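Alpha-1,2-mannosyltransferase (Ktr4), putative (Neosartorya fumigata, PDB 7BOP) is a putative member of a fungal mannosyltransferase family with a GT-A type fold, modelled with guanosine-5'-diphosphate and a manganese ion. Local coordinates at residues H48-D53 with V207-E212; N55-A58 with S64-T67; R92-N95 with N99-W102. All blocks are in the same frame, centred on the assembly; numbering follows the deposited sequence.

Contact 1: H48-D53 with V207-E212. With NA (sodium ion), chain I.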
loop_
_atom_site.group_PDB
_atom_site.type_symbol
_atom_site.label_atom_id
_atom_site.label_comp_id
_atom_site.label_asym_id
_atom_site.label_seq_id
_atom_site.Cartn_x
_atom_site.Cartn_y
_atom_site.Cartn_z
ATOM N N HIS A 48 -2.572 -23.905 7.594
ATOM C CA HIS A 48 -2.549 -24.538 6.286
ATOM C C HIS A 48 -2.133 -23.518 5.212
ATOM O O HIS A 48 -2.610 -22.375 5.209
ATOM C CB HIS A 48 -3.920 -25.140 5.959
ATOM C CG HIS A 48 -4.002 -25.706 4.582
ATOM N ND1 HIS A 48 -3.387 -26.887 4.229
ATOM C CD2 HIS A 48 -4.579 -25.230 3.455
ATOM C CE1 HIS A 48 -3.608 -27.131 2.950
ATOM N NE2 HIS A 48 -4.327 -26.140 2.458
ATOM N N LEU A 49 -1.229 -23.932 4.325
ATOM C CA LEU A 49 -0.781 -23.096 3.217
ATOM C C LEU A 49 -1.019 -23.851 1.916
ATOM O O LEU A 49 -0.784 -25.052 1.841
ATOM C CB LEU A 49 0.701 -22.750 3.370
ATOM C CG LEU A 49 1.077 -21.959 4.634
ATOM C CD1 LEU A 49 2.588 -21.833 4.783
ATOM C CD2 LEU A 49 0.409 -20.592 4.636
ATOM N N TRP A 50 -1.478 -23.136 0.900
ATOM C CA TRP A 50 -1.722 -23.711 -0.418
ATOM C C TRP A 50 -0.437 -23.668 -1.229
ATOM O O TRP A 50 0.094 -22.582 -1.489
ATOM C CB TRP A 50 -2.852 -22.955 -1.110
ATOM C CG TRP A 50 -4.146 -23.158 -0.416
ATOM C CD1 TRP A 50 -4.684 -22.388 0.576
ATOM C CD2 TRP A 50 -5.050 -24.243 -0.619
ATOM N NE1 TRP A 50 -5.892 -22.913 0.983
ATOM C CE2 TRP A 50 -6.134 -24.059 0.270
ATOM C CE3 TRP A 50 -5.053 -25.355 -1.473
ATOM C CZ2 TRP A 50 -7.216 -24.955 0.335
ATOM C CZ3 TRP A 50 -6.130 -26.245 -1.418
ATOM C CH2 TRP A 50 -7.199 -26.036 -0.521
ATOM N N ARG A 51 0.059 -24.854 -1.610
ATOM C CA ARG A 51 1.319 -25.025 -2.346
ATOM C C ARG A 51 1.104 -25.248 -3.838
ATOM O O ARG A 51 0.127 -25.875 -4.240
ATOM C CB ARG A 51 2.080 -26.252 -1.832
ATOM C CG ARG A 51 2.271 -26.339 -0.328
ATOM C CD ARG A 51 3.219 -25.270 0.132
ATOM N NE ARG A 51 3.541 -25.384 1.552
ATOM C CZ ARG A 51 4.336 -24.535 2.196
ATOM N NH1 ARG A 51 4.880 -23.505 1.544
ATOM N NH2 ARG A 51 4.585 -24.711 3.493
ATOM N N ALA A 52 2.049 -24.773 -4.644
ATOM C CA ALA A 52 1.996 -24.973 -6.093
ATOM C C ALA A 52 2.256 -26.430 -6.496
ATOM O O ALA A 52 1.721 -26.895 -7.507
ATOM C CB ALA A 52 2.991 -24.066 -6.795
ATOM N N ASP A 53 3.076 -27.133 -5.718
ATOM C CA ASP A 53 3.517 -28.483 -6.086
ATOM C C ASP A 53 2.459 -29.572 -5.885
ATOM O O ASP A 53 2.607 -30.641 -6.451
ATOM C CB ASP A 53 4.830 -28.870 -5.389
ATOM C CG ASP A 53 4.806 -28.602 -3.907
ATOM O OD1 ASP A 53 4.982 -27.418 -3.529
ATOM O OD2 ASP A 53 4.607 -29.553 -3.127
ATOM N N VAL A 207 -0.450 -16.464 -1.437
ATOM C CA VAL A 207 -0.678 -15.378 -0.469
ATOM C C VAL A 207 -2.131 -14.940 -0.456
ATOM O O VAL A 207 -2.641 -14.523 0.577
ATOM C CB VAL A 207 0.237 -14.148 -0.694
ATOM C CG1 VAL A 207 1.707 -14.550 -0.630
ATOM C CG2 VAL A 207 -0.081 -13.430 -1.996
ATOM N N PHE A 208 -2.806 -15.048 -1.599
ATOM C CA PHE A 208 -4.208 -14.659 -1.675
ATOM C C PHE A 208 -5.098 -15.590 -0.865
ATOM O O PHE A 208 -5.956 -15.129 -0.107
ATOM C CB PHE A 208 -4.692 -14.594 -3.127
ATOM C CG PHE A 208 -4.125 -13.453 -3.915
ATOM C CD1 PHE A 208 -4.278 -12.132 -3.480
ATOM C CD2 PHE A 208 -3.485 -13.680 -5.132
ATOM C CE1 PHE A 208 -3.788 -11.072 -4.233
ATOM C CE2 PHE A 208 -2.994 -12.616 -5.888
ATOM C CZ PHE A 208 -3.151 -11.309 -5.440
ATOM N N ARG A 209 -4.882 -16.893 -0.992
ATOM C CA ARG A 209 -5.653 -17.859 -0.214
ATOM C C ARG A 209 -5.209 -17.913 1.243
ATOM O O ARG A 209 -6.005 -18.246 2.111
ATOM C CB ARG A 209 -5.617 -19.232 -0.871
ATOM C CG ARG A 209 -6.272 -19.192 -2.243
ATOM C CD ARG A 209 -6.485 -20.580 -2.814
ATOM N NE ARG A 209 -7.515 -21.326 -2.084
ATOM C CZ ARG A 209 -7.916 -22.571 -2.381
ATOM N NH1 ARG A 209 -7.374 -23.241 -3.399
ATOM N NH2 ARG A 209 -8.862 -23.149 -1.644
ATOM N N PHE A 210 -3.957 -17.550 1.514
ATOM C CA PHE A 210 -3.532 -17.287 2.894
ATOM C C PHE A 210 -4.443 -16.224 3.516
ATOM O O PHE A 210 -4.989 -16.440 4.598
ATOM C CB PHE A 210 -2.045 -16.885 2.951
ATOM C CG PHE A 210 -1.644 -16.238 4.244
ATOM C CD1 PHE A 210 -1.381 -17.011 5.364
ATOM C CD2 PHE A 210 -1.563 -14.855 4.348
ATOM C CE1 PHE A 210 -1.023 -16.414 6.574
ATOM C CE2 PHE A 210 -1.197 -14.253 5.548
ATOM C CZ PHE A 210 -0.931 -15.033 6.663
ATOM N N MET A 211 -4.648 -15.116 2.800
ATOM C CA MET A 211 -5.534 -14.026 3.245
ATOM C C MET A 211 -6.974 -14.521 3.405
ATOM O O MET A 211 -7.616 -14.288 4.433
ATOM C CB MET A 211 -5.558 -12.856 2.259
ATOM C CG MET A 211 -4.224 -12.174 1.988
ATOM S SD MET A 211 -3.723 -11.049 3.280
ATOM C CE MET A 211 -4.918 -9.728 3.122
ATOM N N GLU A 212 -7.472 -15.193 2.372
ATOM C CA GLU A 212 -8.860 -15.638 2.352
ATOM C C GLU A 212 -9.201 -16.635 3.453
ATOM O O GLU A 212 -10.223 -16.477 4.120
ATOM C CB GLU A 212 -9.220 -16.216 0.985
ATOM C CG GLU A 212 -10.691 -16.563 0.865
ATOM C CD GLU A 212 -11.129 -16.790 -0.561
ATOM O OE1 GLU A 212 -12.249 -16.359 -0.893
ATOM O OE2 GLU A 212 -10.371 -17.392 -1.335
HETATM NA NA NA I . 0.973 -27.785 -9.426
HETATM O O HOH W 1 0.506 -26.152 -11.082
HETATM O O HOH W 2 3.130 -28.296 -10.048
#
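The indole of Trp50 has a group on each face. The guanidinium of Arg209 lies flat on one, and the edge of the His48 ring, led by NE2, is turned to the opposite face. On the Arg209 side the centres are 3.6 Å apart and the planes 17° from parallel. Arg209 CZ sits over the six-membered ring, 15° off its normal, a cation-pi geometry. The closest approach is Arg209 NH2 to Trp50 CZ2, 3.1 Å. NH1 reaches over the other flank of the same ring, near CE3. Further back along the chain, Arg209 CD makes a CH-pi contact over the five-membered ring. The arginine chain bends at its third torsion (chi3 69°), which folds the guanidinium down onto the indole.

The polar ends are held from outside the pair. Trp50 NE1 is hydrogen-bonded to Asp213 OD2, just beyond 207-212, and Arg209 NH1 to the backbone O of Ala65.

Beside the stack, Leu49 CD2 packs against Phe210 CD1 at 4.1 Å. The two side chains run side by side in the same direction. Phe210 also touches Pro45 and Leu216. The contact thus fixes the long loop before strand 69-74 to the helix 207-213, 154 residues later.

At the other end of 48-53, the backbone O of Ala52 binds a sodium ion at 2.2 Å. Asn55 O and two waters are further ligands.

No hydrogen bond crosses between 48-53 and 207-212 themselves; cation-pi stacking and a small apolar patch join them. Flanking bonds add to this, backbone to backbone between Trp50 and Asp206 and through the indole to Asp213. The electron-rich indole face would favour the positive charge of Arg209 while the Ala65 carbonyl engages NH1, so charge and hydrogen bonding would act together.

Contact 2: N55-A58 with S64-T67. With NA (sodium ion), chain I.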
loop_
_atom_site.group_PDB
_atom_site.type_symbol
_atom_site.label_atom_id
_atom_site.label_comp_id
_atom_site.label_asym_id
_atom_site.label_seq_id
_atom_site.Cartn_x
_atom_site.Cartn_y
_atom_site.Cartn_z
ATOM N N ASN A 55 -1.111 -28.674 -6.091
ATOM C CA ASN A 55 -2.358 -28.126 -6.622
ATOM C C ASN A 55 -2.218 -27.827 -8.095
ATOM O O ASN A 55 -1.103 -27.698 -8.611
ATOM C CB ASN A 55 -2.737 -26.832 -5.898
ATOM C CG ASN A 55 -3.307 -27.092 -4.525
ATOM O OD1 ASN A 55 -4.462 -27.483 -4.400
ATOM N ND2 ASN A 55 -2.496 -26.897 -3.487
ATOM N N ASP A 56 -3.366 -27.688 -8.748
ATOM C CA ASP A 56 -3.428 -27.235 -10.123
ATOM C C ASP A 56 -3.365 -25.703 -10.166
ATOM O O ASP A 56 -4.368 -25.041 -9.979
ATOM C CB ASP A 56 -4.732 -27.731 -10.764
ATOM C CG ASP A 56 -4.898 -27.277 -12.194
ATOM O OD1 ASP A 56 -3.952 -26.693 -12.779
ATOM O OD2 ASP A 56 -6.003 -27.523 -12.737
ATOM N N TYR A 57 -2.182 -25.161 -10.425
ATOM C CA TYR A 57 -1.997 -23.732 -10.653
ATOM C C TYR A 57 -1.523 -23.464 -12.085
ATOM O O TYR A 57 -0.913 -22.430 -12.359
ATOM C CB TYR A 57 -1.020 -23.143 -9.621
ATOM C CG TYR A 57 -1.653 -22.822 -8.276
ATOM C CD1 TYR A 57 -2.425 -21.673 -8.100
ATOM C CD2 TYR A 57 -1.446 -23.640 -7.174
ATOM C CE1 TYR A 57 -2.996 -21.368 -6.862
ATOM C CE2 TYR A 57 -2.003 -23.346 -5.931
ATOM C CZ TYR A 57 -2.769 -22.206 -5.777
ATOM O OH TYR A 57 -3.310 -21.922 -4.548
ATOM N N ALA A 58 -1.842 -24.367 -13.017
ATOM C CA ALA A 58 -1.491 -24.161 -14.422
ATOM C C ALA A 58 -2.133 -22.866 -14.941
ATOM O O ALA A 58 -3.285 -22.570 -14.611
ATOM C CB ALA A 58 -1.920 -25.357 -15.279
ATOM N N SER A 64 -8.341 -24.463 -11.739
ATOM C CA SER A 64 -7.165 -24.158 -10.936
ATOM C C SER A 64 -7.531 -23.901 -9.492
ATOM O O SER A 64 -8.691 -23.685 -9.153
ATOM C CB SER A 64 -6.416 -22.930 -11.481
ATOM O OG SER A 64 -7.013 -21.713 -11.063
ATOM N N ALA A 65 -6.504 -23.884 -8.658
ATOM C CA ALA A 65 -6.647 -23.585 -7.243
ATOM C C ALA A 65 -6.688 -22.069 -6.941
ATOM O O ALA A 65 -6.710 -21.685 -5.771
ATOM C CB ALA A 65 -5.517 -24.256 -6.470
ATOM N N ARG A 66 -6.715 -21.222 -7.968
ATOM C CA ARG A 66 -6.718 -19.774 -7.768
ATOM C C ARG A 66 -8.056 -19.276 -7.257
ATOM O O ARG A 66 -9.113 -19.672 -7.754
ATOM C CB ARG A 66 -6.362 -19.042 -9.062
ATOM C CG ARG A 66 -4.913 -19.211 -9.472
ATOM C CD ARG A 66 -4.605 -18.376 -10.696
ATOM N NE ARG A 66 -5.118 -18.991 -11.923
ATOM C CZ ARG A 66 -4.536 -19.995 -12.584
ATOM N NH1 ARG A 66 -3.403 -20.551 -12.151
ATOM N NH2 ARG A 66 -5.105 -20.463 -13.695
ATOM N N THR A 67 -8.014 -18.400 -6.257
ATOM C CA THR A 67 -9.216 -17.698 -5.826
ATOM C C THR A 67 -9.408 -16.469 -6.719
ATOM O O THR A 67 -8.648 -16.275 -7.666
ATOM C CB THR A 67 -9.183 -17.380 -4.316
ATOM O OG1 THR A 67 -10.489 -16.953 -3.905
ATOM C CG2 THR A 67 -8.135 -16.294 -3.979
HETATM NA NA NA I . 0.973 -27.785 -9.426
HETATM O O HOH W 1 0.506 -26.152 -11.082
HETATM O O HOH W 2 3.130 -28.296 -10.048
#
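Arg66 and the backbone O of Ala58 form the main polar link. Both terminal nitrogens grip this one oxygen, from the same face of its carbonyl plane. The NH2 bond to Ala58 O is the shorter, 2.9 Å, with an angle of 156° at the hydrogen. The NH1 bond to the same oxygen is 3.2 Å and comes from above the carbonyl plane. The oxygen itself lies in the guanidinium plane. NH1 also makes a weak bond to Tyr57 O, and it has a further partner in Phe98 O. The bend at chi3 (-77°) turns the guanidinium toward these carbonyls.

A backbone bond, Ala65 N to Asp56 O at 2.8 Å, joins the two segments near Asp56. The same oxygen receives a CA-H contact from Ser64.

Each arm of the loop also has its own turn. Asp56 OD1 accepts from Ala58 N in an Asx turn, and Ser64 OG accepts from Arg66 N in an ST turn. Asp56 OD2 bonds to Ser61 OG, within the intervening loop.

Packing centres on Tyr57. The methyl of Ala65 lies over one ring face, 3.8 Å from the Tyr57 ring centroid, a CH-pi contact. Arg66 CG meets the ring edge at CD1. Asn55 CB touches the same Ala65 methyl. Tyr57 OH is hydrogen-bonded to Asp206 OD2.

Asn55 O is a ligand of the sodium ion at 2.2 Å. One of the ion's waters accepts from Tyr57 N. This is a compact surface loop doubled back on itself beside a sodium site. It is closed by Arg66 on main-chain carbonyls and by the Ala65 to Asp56 backbone bond, with an Asx turn in one arm and an ST turn in the other.

Contact 3: R92-N95 with N99-W102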
loop_
_atom_site.group_PDB
_atom_site.type_symbol
_atom_site.label_atom_id
_atom_site.label_comp_id
_atom_site.label_asym_id
_atom_site.label_seq_id
_atom_site.Cartn_x
_atom_site.Cartn_y
_atom_site.Cartn_z
ATOM N N ARG A 92 9.465 -14.447 -10.823
ATOM C CA ARG A 92 10.504 -15.376 -10.374
ATOM C C ARG A 92 10.270 -15.834 -8.939
ATOM O O ARG A 92 10.405 -17.022 -8.634
ATOM C CB ARG A 92 11.898 -14.739 -10.474
ATOM C CG ARG A 92 13.041 -15.706 -10.177
ATOM C CD ARG A 92 14.398 -15.013 -10.114
ATOM N NE ARG A 92 14.485 -14.069 -8.991
ATOM C CZ ARG A 92 14.390 -12.738 -9.068
ATOM N NH1 ARG A 92 14.209 -12.111 -10.233
ATOM N NH2 ARG A 92 14.481 -12.012 -7.948
ATOM N N THR A 93 9.932 -14.892 -8.057
ATOM C CA THR A 93 9.789 -15.225 -6.650
ATOM C C THR A 93 8.471 -15.888 -6.291
ATOM O O THR A 93 8.417 -16.608 -5.298
ATOM C CB THR A 93 9.979 -13.996 -5.743
ATOM O OG1 THR A 93 9.010 -12.993 -6.053
ATOM C CG2 THR A 93 11.402 -13.452 -5.878
ATOM N N TRP A 94 7.422 -15.643 -7.071
ATOM C CA TRP A 94 6.070 -16.061 -6.690
ATOM C C TRP A 94 5.159 -16.471 -7.860
ATOM O O TRP A 94 4.720 -17.620 -7.919
ATOM C CB TRP A 94 5.385 -14.959 -5.862
ATOM C CG TRP A 94 4.089 -15.411 -5.284
ATOM C CD1 TRP A 94 3.919 -16.292 -4.280
ATOM C CD2 TRP A 94 2.784 -15.044 -5.724
ATOM N NE1 TRP A 94 2.580 -16.493 -4.036
ATOM C CE2 TRP A 94 1.860 -15.731 -4.909
ATOM C CE3 TRP A 94 2.302 -14.181 -6.712
ATOM C CZ2 TRP A 94 0.481 -15.595 -5.062
ATOM C CZ3 TRP A 94 0.928 -14.040 -6.859
ATOM C CH2 TRP A 94 0.035 -14.754 -6.041
ATOM N N ASN A 95 4.853 -15.551 -8.771
ATOM C CA ASN A 95 3.745 -15.790 -9.698
ATOM C C ASN A 95 4.012 -16.824 -10.816
ATOM O O ASN A 95 3.049 -17.305 -11.432
ATOM C CB ASN A 95 3.217 -14.496 -10.302
ATOM C CG ASN A 95 1.770 -14.621 -10.762
ATOM O OD1 ASN A 95 0.923 -15.137 -10.035
ATOM N ND2 ASN A 95 1.476 -14.135 -11.951
ATOM N N ASN A 99 0.531 -18.225 -10.989
ATOM C CA ASN A 99 -0.062 -17.751 -12.240
ATOM C C ASN A 99 -1.379 -16.997 -12.084
ATOM O O ASN A 99 -2.343 -17.233 -12.822
ATOM C CB ASN A 99 -0.207 -18.918 -13.225
ATOM C CG ASN A 99 1.123 -19.536 -13.559
ATOM O OD1 ASN A 99 1.957 -18.903 -14.196
ATOM N ND2 ASN A 99 1.342 -20.755 -13.113
ATOM N N TYR A 100 -1.418 -16.090 -11.106
ATOM C CA TYR A 100 -2.529 -15.161 -10.987
ATOM C C TYR A 100 -2.438 -14.111 -12.109
ATOM O O TYR A 100 -1.338 -13.777 -12.568
ATOM C CB TYR A 100 -2.550 -14.512 -9.589
ATOM C CG TYR A 100 -3.219 -15.359 -8.549
ATOM C CD1 TYR A 100 -4.594 -15.269 -8.345
ATOM C CD2 TYR A 100 -2.495 -16.268 -7.773
ATOM C CE1 TYR A 100 -5.227 -16.044 -7.394
ATOM C CE2 TYR A 100 -3.125 -17.054 -6.821
ATOM C CZ TYR A 100 -4.491 -16.932 -6.632
ATOM O OH TYR A 100 -5.124 -17.686 -5.692
ATOM N N PRO A 101 -3.588 -13.605 -12.574
ATOM C CA PRO A 101 -3.567 -12.628 -13.666
ATOM C C PRO A 101 -3.042 -11.251 -13.247
ATOM O O PRO A 101 -3.132 -10.884 -12.064
ATOM C CB PRO A 101 -5.033 -12.513 -14.055
ATOM C CG PRO A 101 -5.771 -12.803 -12.797
ATOM C CD PRO A 101 -4.952 -13.807 -12.047
ATOM N N TRP A 102 -2.491 -10.526 -14.226
ATOM C CA TRP A 102 -2.101 -9.126 -14.076
ATOM C C TRP A 102 -3.156 -8.236 -14.722
ATOM O O TRP A 102 -3.553 -8.472 -15.880
ATOM C CB TRP A 102 -0.770 -8.838 -14.757
ATOM C CG TRP A 102 0.436 -9.433 -14.146
ATOM C CD1 TRP A 102 0.906 -10.707 -14.323
ATOM C CD2 TRP A 102 1.381 -8.771 -13.296
ATOM N NE1 TRP A 102 2.073 -10.877 -13.629
ATOM C CE2 TRP A 102 2.390 -9.705 -12.987
ATOM C CE3 TRP A 102 1.464 -7.482 -12.756
ATOM C CZ2 TRP A 102 3.477 -9.393 -12.159
ATOM C CZ3 TRP A 102 2.545 -7.167 -11.937
ATOM C CH2 TRP A 102 3.534 -8.119 -11.644
#
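The side-chain amide of Asn95 clasps the backbone of Tyr100 at two points. OD1 accepts from Tyr100 N at 2.7 Å, with an angle of 143° at the hydrogen. ND2 donates to Tyr100 O at 2.9 Å, on a lone pair in the carbonyl plane. The extended first torsion of Asn95 (chi1 -156°, CG opposite the backbone N) carries the amide to this backbone. ND2 also bonds to Glu91 OE2, which accepts from Trp102 NE1 too. Two bonds across the contact and one to Glu91 thus fix the rotation of the amide.

The main chain adds Asn99 N to Asn95 O, 2.7 Å.

Beyond the amide, Trp94 CH2 touches Tyr100 CD2 at 3.4 Å. The ring planes are only 9° apart, but the rings are slid past each other and barely overlap. Trp94 NE1 bonds to Tyr205 O, and Tyr100 OH to Asp206 OD2.

Asn99 has positive phi and is the first residue to leave the helix. This is the buried C-terminal end of helix 80-98 leading into strand 102-106. It forms the second half of a beta-alpha-beta crossover from the parallel strand 69-74, as in the Rossmann-like GT-A fold.

How the contacts relate
The three contacts form one continuous patch on the same side of the chain's centre. Contacts 1 and 2 have centres 10 Å apart. They share the sodium ion and its two waters, and Glu212 OE2 probably bonds to Thr67 OG1 at 2.6 Å. Contact 3 lies about 12 Å from contact 2, centre to centre, and Tyr57 O accepts from Asn99 ND2 at 2.9 Å. Thr67 N and Tyr100 OH are also hydrogen-bonded. Contact 3 meets contact 1 as well, about 13 Å away between centres, where Phe208 CE2 packs on Trp94 CH2 at 3.7 Å. The guanosine-5'-diphosphate lies about 10 Å from the side chain of Trp102 in contact 3.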